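Local coordinates for phosphocarrier protein HPr (Mycoplasma capricolum, PDB 1PCH) that relays phosphoryl groups between proteins of the phosphoenolpyruvate-dependent sugar phosphotransferase system, which phosphorylates sugars as they enter the cell, at residues K77-M80 / I81-L85. Residues are numbered along the deposited sequence; the frame is centred on the assembly and turned at random.
Sequences KQTM and IDTAL
The backbone oxygen of T79 is gripped twice by T83: T83 N reaches T79 O at 2.8 Å and T83 OG1 reaches it at 2.9 Å, the two donors coming from opposite faces of the carbonyl plane. The hydroxyl gets there because OG1 is tucked between T83's own backbone N and carbonyl carbon (chi1 55°), which turns it back onto the last helical turn.

One residue further on, the chain stops being helical. A84 takes a positive phi, its N bonds to I81 O, and L85 N donates to M80 O at 2.8 Å. This is a Schellman motif, closing the C-terminal end of helix 69-82.

On the exposed flank, Q78 and D82 link side chains one turn apart. The Q78 chain bends at chi2 (64°) and brings NE2 to 2.6 Å from D82 OD1; the acceptor lies in the amide plane but is itself met from above the carboxylate plane, the two groups being turned 52° against each other. Next to them, K77 and I81 run side by side, with K77 CG 4.1 Å from I81 CD1.

Past the turn, L85 folds back so that its CD2 sits 4.1 Å from M80 CG. L85 touches I7, D9 and L13, and its side chain is about 5 Å from that of the active-site H14, which carries the phosphoryl group. In the open-faced beta-sandwich, M80 continues inward against F3, I60 and I62 of strands 2-6 and 59-65, while T79 packs on V20, L21 and E24 of helix 15-25.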
# COMPACT_ATOMS: atom_id res chain seq x y z
N LYS A 77 3.12 -1.42 -6.35
CA LYS A 77 4.55 -1.22 -6.11
C LYS A 77 5.02 0.00 -6.85
O LYS A 77 5.66 0.92 -6.32
CB LYS A 77 5.29 -2.51 -6.50
CG LYS A 77 6.78 -2.48 -6.34
CD LYS A 77 7.41 -3.75 -6.96
CE LYS A 77 8.82 -3.39 -7.47
NZ LYS A 77 9.50 -4.64 -7.98
N GLN A 78 4.65 0.08 -8.14
CA GLN A 78 5.11 1.27 -8.90
C GLN A 78 4.60 2.55 -8.31
O GLN A 78 5.29 3.57 -8.25
CB GLN A 78 4.64 1.17 -10.36
CG GLN A 78 5.17 2.37 -11.17
CD GLN A 78 6.69 2.33 -11.22
OE1 GLN A 78 7.26 1.26 -11.43
NE2 GLN A 78 7.32 3.48 -10.93
N THR A 79 3.33 2.53 -7.87
CA THR A 79 2.74 3.69 -7.25
C THR A 79 3.52 4.14 -6.01
O THR A 79 3.73 5.34 -5.82
CB THR A 79 1.26 3.49 -6.88
OG1 THR A 79 0.56 3.28 -8.13
CG2 THR A 79 0.68 4.79 -6.30
N MET A 80 3.94 3.17 -5.20
CA MET A 80 4.70 3.52 -4.00
C MET A 80 6.05 4.15 -4.35
O MET A 80 6.51 5.05 -3.68
CB MET A 80 4.94 2.28 -3.13
CG MET A 80 3.59 1.85 -2.53
SD MET A 80 3.81 0.46 -1.41
CE MET A 80 2.13 0.40 -0.72
N ILE A 81 6.63 3.61 -5.42
CA ILE A 81 7.92 4.12 -5.86
C ILE A 81 7.73 5.54 -6.38
O ILE A 81 8.46 6.46 -6.05
CB ILE A 81 8.51 3.23 -6.95
CG1 ILE A 81 9.10 1.95 -6.38
CG2 ILE A 81 9.55 4.00 -7.77
CD1 ILE A 81 9.13 0.76 -7.25
N ASP A 82 6.69 5.65 -7.22
CA ASP A 82 6.41 6.95 -7.83
C ASP A 82 6.11 8.00 -6.77
O ASP A 82 6.31 9.18 -6.96
CB ASP A 82 5.21 6.84 -8.77
CG ASP A 82 5.54 6.22 -10.11
OD1 ASP A 82 6.71 5.89 -10.35
OD2 ASP A 82 4.56 5.92 -10.86
N THR A 83 5.46 7.58 -5.67
CA THR A 83 5.10 8.63 -4.69
C THR A 83 6.27 8.79 -3.71
O THR A 83 6.23 9.56 -2.77
CB THR A 83 3.79 8.34 -4.01
OG1 THR A 83 3.78 7.04 -3.41
CG2 THR A 83 2.60 8.44 -4.95
N ALA A 84 7.36 8.08 -3.98
CA ALA A 84 8.54 8.18 -3.09
C ALA A 84 8.26 7.62 -1.73
O ALA A 84 8.86 7.98 -0.71
CB ALA A 84 9.03 9.63 -3.04
N LEU A 85 7.29 6.69 -1.61
CA LEU A 85 7.01 6.14 -0.28
C LEU A 85 8.07 5.11 0.12
O LEU A 85 8.32 4.79 1.27
CB LEU A 85 5.65 5.44 -0.34
CG LEU A 85 5.03 5.06 0.99
CD1 LEU A 85 4.71 6.30 1.84
CD2 LEU A 85 3.64 4.36 0.69